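Adhesion G-protein coupled receptor G6 (Danio rerio, PDB 6V55) probably acts as a calcium-binding adhesion receptor whose extracellular region shapes G-protein signalling in myelination. Local coordinates at residues 678-683 / 691-696; 582-587 / 732-737; 526-531 / 562-567. One frame throughout, in Å; residues are numbered along the deposited sequence.

Contact 1 of 3, residues 678-683 / 691-696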
loop_
_atom_site.group_PDB
_atom_site.type_symbol
_atom_site.label_atom_id
_atom_site.label_comp_id
_atom_site.label_asym_id
_atom_site.label_seq_id
_atom_site.Cartn_x
_atom_site.Cartn_y
_atom_site.Cartn_z
ATOM N N GLY A 678 13.605 -8.915 34.303
ATOM C CA GLY A 678 12.895 -7.666 34.507
ATOM C C GLY A 678 11.405 -7.832 34.706
ATOM O O GLY A 678 10.777 -6.975 35.332
ATOM N N ARG A 679 10.829 -8.919 34.194
ATOM C CA ARG A 679 9.403 -9.179 34.282
ATOM C C ARG A 679 9.179 -10.479 35.044
ATOM O O ARG A 679 10.042 -11.363 35.066
ATOM C CB ARG A 679 8.782 -9.226 32.886
ATOM C CG ARG A 679 8.794 -7.858 32.215
ATOM C CD ARG A 679 7.686 -7.708 31.196
ATOM N NE ARG A 679 6.384 -7.914 31.811
ATOM C CZ ARG A 679 5.609 -6.934 32.264
ATOM N NH1 ARG A 679 6.006 -5.669 32.147
ATOM N NH2 ARG A 679 4.438 -7.226 32.827
ATOM N N THR A 680 8.027 -10.586 35.706
ATOM C CA THR A 680 7.825 -11.657 36.676
ATOM C C THR A 680 6.811 -12.700 36.239
ATOM O O THR A 680 6.450 -13.557 37.046
ATOM C CB THR A 680 7.393 -11.093 38.034
ATOM O OG1 THR A 680 5.989 -10.789 38.006
ATOM C CG2 THR A 680 8.194 -9.845 38.396
ATOM N N GLY A 681 6.366 -12.679 34.986
ATOM C CA GLY A 681 5.264 -13.547 34.584
ATOM C C GLY A 681 5.632 -15.004 34.366
ATOM O O GLY A 681 4.739 -15.814 34.094
ATOM N N LEU A 682 6.914 -15.346 34.419
ATOM C CA LEU A 682 7.340 -16.733 34.316
ATOM C C LEU A 682 7.409 -17.425 35.676
ATOM O O LEU A 682 7.719 -18.623 35.731
ATOM C CB LEU A 682 8.711 -16.817 33.610
ATOM C CG LEU A 682 8.914 -16.266 32.179
ATOM C CD1 LEU A 682 10.395 -16.149 31.848
ATOM C CD2 LEU A 682 8.218 -17.138 31.138
ATOM N N PHE A 683 7.120 -16.716 36.768
ATOM C CA PHE A 683 7.309 -17.242 38.116
ATOM C C PHE A 683 6.003 -17.246 38.906
ATOM O O PHE A 683 5.977 -16.949 40.109
ATOM C CB PHE A 683 8.378 -16.447 38.863
ATOM C CG PHE A 683 9.718 -16.427 38.183
ATOM C CD1 PHE A 683 10.061 -15.380 37.330
ATOM C CD2 PHE A 683 10.643 -17.447 38.406
ATOM C CE1 PHE A 683 11.294 -15.348 36.707
ATOM C CE2 PHE A 683 11.886 -17.418 37.780
ATOM C CZ PHE A 683 12.206 -16.362 36.926
ATOM N N LEU A 691 0.358 -14.341 48.936
ATOM C CA LEU A 691 1.540 -13.492 48.886
ATOM C C LEU A 691 1.817 -13.160 47.427
ATOM O O LEU A 691 1.847 -14.062 46.585
ATOM C CB LEU A 691 2.751 -14.198 49.517
ATOM C CG LEU A 691 2.992 -14.320 51.041
ATOM C CD1 LEU A 691 4.224 -15.195 51.368
ATOM C CD2 LEU A 691 3.109 -12.974 51.743
ATOM N N THR A 692 1.981 -11.876 47.111
ATOM C CA THR A 692 2.325 -11.475 45.748
ATOM C C THR A 692 3.832 -11.268 45.657
ATOM O O THR A 692 4.469 -10.850 46.629
ATOM C CB THR A 692 1.576 -10.202 45.305
ATOM O OG1 THR A 692 2.172 -9.033 45.889
ATOM C CG2 THR A 692 0.077 -10.268 45.677
ATOM N N LEU A 693 4.411 -11.613 44.506
ATOM C CA LEU A 693 5.847 -11.428 44.295
ATOM C C LEU A 693 6.094 -9.972 43.917
ATOM O O LEU A 693 5.762 -9.542 42.804
ATOM C CB LEU A 693 6.376 -12.374 43.217
ATOM C CG LEU A 693 7.811 -12.153 42.692
ATOM C CD1 LEU A 693 8.883 -12.617 43.674
ATOM C CD2 LEU A 693 8.003 -12.811 41.341
ATOM N N ASN A 694 6.665 -9.206 44.837
ATOM C CA ASN A 694 6.958 -7.803 44.594
ATOM C C ASN A 694 8.472 -7.616 44.506
ATOM O O ASN A 694 9.115 -6.987 45.356
ATOM C CB ASN A 694 6.304 -6.933 45.682
ATOM C CG ASN A 694 6.394 -5.442 45.377
ATOM O OD1 ASN A 694 7.267 -4.742 45.896
ATOM N ND2 ASN A 694 5.514 -4.962 44.504
ATOM N N SER A 695 9.041 -8.161 43.433
ATOM C CA SER A 695 10.484 -8.161 43.248
ATOM C C SER A 695 10.819 -8.425 41.790
ATOM O O SER A 695 10.010 -8.961 41.033
ATOM C CB SER A 695 11.148 -9.228 44.106
ATOM O OG SER A 695 12.532 -8.990 44.178
ATOM N N TYR A 696 12.042 -8.075 41.413
ATOM C CA TYR A 696 12.622 -8.712 40.247
ATOM C C TYR A 696 13.100 -10.101 40.646
ATOM O O TYR A 696 13.223 -10.419 41.829
ATOM C CB TYR A 696 13.770 -7.875 39.696
ATOM C CG TYR A 696 13.307 -6.519 39.246
ATOM C CD1 TYR A 696 12.699 -6.361 38.006
ATOM C CD2 TYR A 696 13.444 -5.395 40.066
ATOM C CE1 TYR A 696 12.251 -5.115 37.579
ATOM C CE2 TYR A 696 12.993 -4.140 39.645
ATOM C CZ TYR A 696 12.403 -4.018 38.398
ATOM O OH TYR A 696 11.944 -2.804 37.956
HETATM O O HOH W 1 4.379 -9.522 40.246
#

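Contact 2 of 3, residues 582-587 / 732-737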
loop_
_atom_site.group_PDB
_atom_site.type_symbol
_atom_site.label_atom_id
_atom_site.label_comp_id
_atom_site.label_asym_id
_atom_site.label_seq_id
_atom_site.Cartn_x
_atom_site.Cartn_y
_atom_site.Cartn_z
ATOM N N THR A 582 9.123 -24.615 30.835
ATOM C CA THR A 582 10.006 -24.941 29.720
ATOM C C THR A 582 10.909 -23.758 29.369
ATOM O O THR A 582 12.122 -23.937 29.162
ATOM C CB THR A 582 9.159 -25.375 28.526
ATOM O OG1 THR A 582 8.432 -26.569 28.864
ATOM C CG2 THR A 582 10.000 -25.635 27.317
ATOM N N ALA A 583 10.340 -22.538 29.382
ATOM C CA ALA A 583 11.087 -21.311 29.107
ATOM C C ALA A 583 12.176 -21.078 30.132
ATOM O O ALA A 583 13.309 -20.749 29.764
ATOM C CB ALA A 583 10.147 -20.104 29.094
ATOM N N LEU A 584 11.853 -21.291 31.410
ATOM C CA LEU A 584 12.837 -21.133 32.471
ATOM C C LEU A 584 13.929 -22.180 32.367
ATOM O O LEU A 584 15.112 -21.847 32.484
ATOM C CB LEU A 584 12.166 -21.231 33.831
ATOM C CG LEU A 584 11.490 -19.932 34.244
ATOM C CD1 LEU A 584 10.797 -20.154 35.607
ATOM C CD2 LEU A 584 12.467 -18.753 34.252
ATOM N N LYS A 585 13.551 -23.429 32.069
ATOM C CA LYS A 585 14.534 -24.500 31.974
ATOM C C LYS A 585 15.383 -24.373 30.713
ATOM O O LYS A 585 16.574 -24.705 30.754
ATOM C CB LYS A 585 13.833 -25.865 32.066
ATOM C CG LYS A 585 13.417 -26.281 33.477
ATOM C CD LYS A 585 12.460 -27.458 33.456
ATOM C CE LYS A 585 12.518 -28.265 34.752
ATOM N NZ LYS A 585 11.784 -29.568 34.651
ATOM N N ALA A 586 14.830 -23.812 29.621
ATOM C CA ALA A 586 15.614 -23.614 28.394
ATOM C C ALA A 586 16.618 -22.473 28.503
ATOM O O ALA A 586 17.709 -22.564 27.921
ATOM C CB ALA A 586 14.706 -23.332 27.202
ATOM N N VAL A 587 16.256 -21.385 29.191
ATOM C CA VAL A 587 17.207 -20.313 29.484
ATOM C C VAL A 587 18.327 -20.817 30.397
ATOM O O VAL A 587 19.501 -20.464 30.210
ATOM C CB VAL A 587 16.448 -19.115 30.086
ATOM C CG1 VAL A 587 17.359 -18.090 30.695
ATOM C CG2 VAL A 587 15.707 -18.448 29.018
ATOM N N VAL A 732 12.595 -15.907 49.033
ATOM C CA VAL A 732 12.263 -17.204 48.458
ATOM C C VAL A 732 13.224 -17.542 47.324
ATOM O O VAL A 732 13.906 -16.668 46.778
ATOM C CB VAL A 732 10.796 -17.254 47.979
ATOM C CG1 VAL A 732 9.885 -17.503 49.171
ATOM C CG2 VAL A 732 10.418 -15.955 47.279
ATOM N N PHE A 733 13.319 -18.843 47.014
ATOM C CA PHE A 733 13.971 -19.315 45.798
ATOM C C PHE A 733 13.028 -20.204 44.991
ATOM O O PHE A 733 12.135 -20.854 45.544
ATOM C CB PHE A 733 15.316 -20.061 46.064
ATOM C CG PHE A 733 15.154 -21.483 46.540
ATOM C CD1 PHE A 733 14.866 -21.740 47.879
ATOM C CD2 PHE A 733 15.318 -22.570 45.664
ATOM C CE1 PHE A 733 14.710 -23.044 48.332
ATOM C CE2 PHE A 733 15.143 -23.872 46.113
ATOM C CZ PHE A 733 14.848 -24.108 47.454
ATOM N N TRP A 734 13.246 -20.250 43.679
ATOM C CA TRP A 734 12.365 -21.001 42.781
ATOM C C TRP A 734 12.739 -22.481 42.797
ATOM O O TRP A 734 13.772 -22.871 42.243
ATOM C CB TRP A 734 12.422 -20.474 41.349
ATOM C CG TRP A 734 11.318 -21.076 40.495
ATOM C CD1 TRP A 734 11.427 -22.099 39.579
ATOM C CD2 TRP A 734 9.928 -20.716 40.519
ATOM N NE1 TRP A 734 10.191 -22.379 39.028
ATOM C CE2 TRP A 734 9.258 -21.548 39.593
ATOM C CE3 TRP A 734 9.184 -19.766 41.235
ATOM C CZ2 TRP A 734 7.890 -21.453 39.364
ATOM C CZ3 TRP A 734 7.823 -19.677 41.002
ATOM C CH2 TRP A 734 7.191 -20.518 40.076
ATOM N N ASP A 735 11.871 -23.311 43.386
ATOM C CA ASP A 735 12.093 -24.752 43.521
ATOM C C ASP A 735 11.340 -25.453 42.400
ATOM O O ASP A 735 10.106 -25.519 42.426
ATOM C CB ASP A 735 11.627 -25.237 44.898
ATOM C CG ASP A 735 12.066 -26.668 45.242
ATOM O OD1 ASP A 735 12.542 -27.449 44.375
ATOM O OD2 ASP A 735 11.934 -27.011 46.438
ATOM N N PHE A 736 12.091 -26.051 41.463
ATOM C CA PHE A 736 11.498 -26.755 40.324
ATOM C C PHE A 736 10.833 -28.078 40.689
ATOM O O PHE A 736 10.133 -28.646 39.842
ATOM C CB PHE A 736 12.558 -27.018 39.264
ATOM C CG PHE A 736 12.782 -25.858 38.349
ATOM C CD1 PHE A 736 11.812 -25.505 37.426
ATOM C CD2 PHE A 736 13.950 -25.112 38.430
ATOM C CE1 PHE A 736 12.003 -24.427 36.598
ATOM C CE2 PHE A 736 14.157 -24.029 37.604
ATOM C CZ PHE A 736 13.192 -23.683 36.683
ATOM N N ASN A 737 11.049 -28.591 41.902
ATOM C CA ASN A 737 10.486 -29.865 42.317
ATOM C C ASN A 737 9.093 -29.737 42.916
ATOM O O ASN A 737 8.384 -30.752 43.015
ATOM C CB ASN A 737 11.415 -30.540 43.325
ATOM C CG ASN A 737 12.625 -31.146 42.668
ATOM O OD1 ASN A 737 12.508 -31.823 41.650
ATOM N ND2 ASN A 737 13.804 -30.882 43.224
HETATM O O HOH W 2 10.539 -30.258 37.423
#

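Contact 3 of 3, residues 526-531 / 562-567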
loop_
_atom_site.group_PDB
_atom_site.type_symbol
_atom_site.label_atom_id
_atom_site.label_comp_id
_atom_site.label_asym_id
_atom_site.label_seq_id
_atom_site.Cartn_x
_atom_site.Cartn_y
_atom_site.Cartn_z
ATOM N N ASP A 526 10.936 -13.524 15.355
ATOM C CA ASP A 526 10.079 -12.575 14.663
ATOM C C ASP A 526 8.623 -12.650 15.142
ATOM O O ASP A 526 8.041 -11.601 15.465
ATOM C CB ASP A 526 10.164 -12.807 13.153
ATOM C CG ASP A 526 10.304 -11.510 12.357
ATOM O OD1 ASP A 526 11.269 -11.414 11.561
ATOM O OD2 ASP A 526 9.454 -10.594 12.516
ATOM N N ILE A 527 8.041 -13.871 15.216
ATOM C CA ILE A 527 6.612 -14.064 15.527
ATOM C C ILE A 527 6.268 -13.596 16.934
ATOM O O ILE A 527 5.136 -13.165 17.195
ATOM C CB ILE A 527 6.168 -15.532 15.430
ATOM C CG1 ILE A 527 6.790 -16.286 14.289
ATOM C CG2 ILE A 527 4.681 -15.608 15.224
ATOM C CD1 ILE A 527 6.719 -17.783 14.598
ATOM N N SER A 528 7.227 -13.681 17.853
ATOM C CA SER A 528 7.005 -13.452 19.266
ATOM C C SER A 528 6.866 -11.979 19.633
ATOM O O SER A 528 6.431 -11.684 20.749
ATOM C CB SER A 528 8.152 -14.079 20.036
ATOM O OG SER A 528 8.551 -15.279 19.424
ATOM N N ASN A 529 7.218 -11.052 18.740
ATOM C CA ASN A 529 6.888 -9.651 18.978
ATOM C C ASN A 529 5.395 -9.386 18.801
ATOM O O ASN A 529 4.850 -8.457 19.416
ATOM C CB ASN A 529 7.696 -8.774 18.033
ATOM C CG ASN A 529 8.964 -8.276 18.665
ATOM O OD1 ASN A 529 10.068 -8.518 18.160
ATOM N ND2 ASN A 529 8.824 -7.569 19.786
ATOM N N ASN A 530 4.726 -10.195 17.972
ATOM C CA ASN A 530 3.323 -10.046 17.625
ATOM C C ASN A 530 2.429 -10.565 18.745
ATOM O O ASN A 530 2.868 -11.275 19.658
ATOM C CB ASN A 530 2.974 -10.812 16.343
ATOM C CG ASN A 530 4.001 -10.630 15.226
ATOM O OD1 ASN A 530 4.838 -9.716 15.254
ATOM N ND2 ASN A 530 3.917 -11.499 14.215
ATOM N N GLY A 531 1.150 -10.203 18.653
ATOM C CA GLY A 531 0.159 -10.716 19.570
ATOM C C GLY A 531 -0.075 -12.179 19.276
ATOM O O GLY A 531 -0.732 -12.521 18.291
ATOM N N VAL A 562 17.452 -15.497 23.657
ATOM C CA VAL A 562 17.109 -14.679 24.826
ATOM C C VAL A 562 15.998 -13.691 24.470
ATOM O O VAL A 562 15.169 -13.325 25.326
ATOM C CB VAL A 562 18.413 -14.054 25.405
ATOM C CG1 VAL A 562 18.232 -12.736 26.148
ATOM C CG2 VAL A 562 19.042 -15.052 26.370
ATOM N N THR A 563 15.857 -13.384 23.178
ATOM C CA THR A 563 14.790 -12.469 22.858
ATOM C C THR A 563 13.515 -13.166 22.431
ATOM O O THR A 563 12.480 -12.493 22.358
ATOM C CB THR A 563 15.262 -11.477 21.806
ATOM O OG1 THR A 563 15.518 -12.153 20.570
ATOM C CG2 THR A 563 16.548 -10.836 22.278
ATOM N N ILE A 564 13.555 -14.469 22.124
ATOM C CA ILE A 564 12.315 -15.242 22.135
ATOM C C ILE A 564 11.716 -15.207 23.529
ATOM O O ILE A 564 10.569 -14.786 23.701
ATOM C CB ILE A 564 12.545 -16.680 21.641
ATOM C CG1 ILE A 564 13.074 -16.590 20.219
ATOM C CG2 ILE A 564 11.255 -17.429 21.634
ATOM C CD1 ILE A 564 13.695 -17.849 19.640
ATOM N N ILE A 565 12.544 -15.470 24.547
ATOM C CA ILE A 565 12.082 -15.549 25.937
ATOM C C ILE A 565 11.726 -14.165 26.497
ATOM O O ILE A 565 10.767 -14.032 27.270
ATOM C CB ILE A 565 13.151 -16.270 26.789
ATOM C CG1 ILE A 565 13.574 -17.591 26.117
ATOM C CG2 ILE A 565 12.638 -16.561 28.182
ATOM C CD1 ILE A 565 12.510 -18.690 26.080
ATOM N N SER A 566 12.450 -13.117 26.087
ATOM C CA SER A 566 12.095 -11.749 26.471
ATOM C C SER A 566 10.755 -11.314 25.887
ATOM O O SER A 566 9.981 -10.619 26.562
ATOM C CB SER A 566 13.169 -10.777 26.004
ATOM O OG SER A 566 12.863 -9.441 26.373
ATOM N N ASN A 567 10.461 -11.733 24.649
ATOM C CA ASN A 567 9.180 -11.411 24.044
ATOM C C ASN A 567 8.041 -12.209 24.660
ATOM O O ASN A 567 6.909 -11.717 24.717
ATOM C CB ASN A 567 9.213 -11.706 22.565
ATOM C CG ASN A 567 10.007 -10.723 21.781
ATOM O OD1 ASN A 567 10.493 -9.728 22.313
ATOM N ND2 ASN A 567 10.202 -11.028 20.500
#

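Contact 1 of 3, residues 678-683 / 691-696
One water is held by T680 and L693. It lies 3.0 Å from T680 OG1 and 2.9 Å from L693 O, donating a hydrogen to the carbonyl. This bridge is the polar link between 678-683 and 691-696, because no hydrogen bond joins them directly. The T680 hydroxyl sits between its backbone N and carbonyl carbon (chi1 80°). That rotation directs CG2 to the other segment, where it comes 3.3 Å from S695 O. The methyl packs against that oxygen and does not bond to it. Beside it, T680 and L693 lie flank to flank, pointing opposite ways, with T680 CB 3.8 Å from L693 CD2. With CG anti to the backbone N (chi1 170°), L693 carries this methyl to T680. The same CD2 also lies 4.4 Å from F683 CB, a looser apolar contact.

At the other end, the Y696 ring presents its edge to the backbone of G678. G678 O lies near the ring plane, 3.3 Å from Y696 CE1. The S695 hydroxyl stays within its own segment and donates to Y696 O over 2.8 Å, in the carbonyl plane and on a lone pair. The facing segment is folded by a type I turn from T680 to F683, closed by F683 N to T680 O at 3.2 Å. The turn places L682 and F683 against helix 573-593, while F683 also meets F677 edge-to-face. On the second segment, L693 and N694 touch the bound peptide, and N694 bonds to its backbone.

Both segments belong to the long loop between antiparallel neighbours 671-677 and 697-701. The contact draws the two arms of this extended beta-hairpin connection together, in what is probably the beta-rich part of a GAIN domain.

Contact 2 of 3, residues 582-587 / 732-737
W734 meets helix 573-593 through L584. The L584 CD1 methyl lies over one face of the indole, offset toward its rim, and is 4.1 Å from W734 NE1. The leucine chain stands across the indole. Just before W734, V732 and F733 pair antiparallel with a strand of the bound peptide. W734 has CG anti to its backbone N (chi1 -169°), which swings the indole off the strand toward the helix. W745 meets this indole edge-to-face.

D735 comes next and closes the strand. Its OD1 accepts from N737 N over 3.1 Å, in a capping bond before the turn into helix 738-741. The N-H comes from above the carboxylate plane, 46° out of it, yet the bond is fairly straight at 161°. OD2 is bonded to N746 on the partner strand 744-746. Strands 730-735 and 744-746 form an antiparallel pair within the GPS motif. Through W734 and F736 it packs on helix 573-593, in what is probably the helical part of a GAIN domain.

F736 follows. One face of its ring receives the indole edge, with W734 CD1 over the ring centre. L584 CB approaches the ring edge, 3.9 Å from F736 CZ. The extended K585 chain and the ring lie side by side, pointing opposite ways, with K585 CG 3.9 Å from F736 CE1. At its end, K585 NZ donates to a water at 3.1 Å. That water also lies 2.9 Å from F736 O, within hydrogen-bonding distance. NZ also has a long, weak ion pair with E581. N737 then leads the chain into helix 738-741.

Contact 3 of 3, residues 526-531 / 562-567
S528 and N567 touch most closely, with S528 O 3.3 Å from N567 CB. Their CB atoms are 3.6 Å apart, so the two backbones come near each other here. N567 has CG anti to its carbonyl carbon (chi1 -74°), which brings its amide across that of N529. N567 ND2 is 3.4 Å from N529 OD1, and the two amide planes are turned 53° apart. The same ND2 is 3.5 Å from N529 N, but both are donors and do not bond. On the flank of the contact, I564 CG2 packs 4.1 Å from S528 OG.

The S528 hydroxyl bonds back to L524 O, four residues earlier. It thus turns back along the chain and does not cross to N567. I564 is wedged among V540 and V544 of helix 534-550 and L524 and A525 of helix 517-527. N567 lies in regular helix, its N bonded to T563 O at 3.1 Å. On the other segment, a type I turn runs from I527 to N530, with N530 N 3.1 Å from I527 O. The neighbour of N567, S566, accepts a hydrogen bond from N607 N through its OG.

Farther out lies the CUB domain. D526 OD1 bonds to V101 N, and the poorly ordered N530 is modelled with ND2 bonded to F99 O. V101 belongs to the calcium site, and the ion is about 12 Å from the N529 side chain. The contact thus lies next to the place where the CUB domain docks.

Close packing of S528 on N567 carries much of the contact, while S528 OG, D526 OD1 and S566 OG have hydrogen-bond partners elsewhere in the fold.

Contact 1 is nested along the chain inside the loop closed by contact 2, and their centres are 13 Å apart. They touch: F683 O is 3.4 Å from W734 CZ3, and F683 CZ is 3.6 Å from L584 CD2. Contact 3 closes earlier in the chain. Its centre lies 19 Å from each of the others. It meets contact 2 through successive helices, with V587 CG2 3.7 Å from I565 CG2, but does not touch contact 1. Helix 573-593 therefore connects all three regions. The bound peptide, probably the cleaved tethered agonist, reaches contacts 1 and 2, whereas contact 3 faces the calcium-bearing CUB domain.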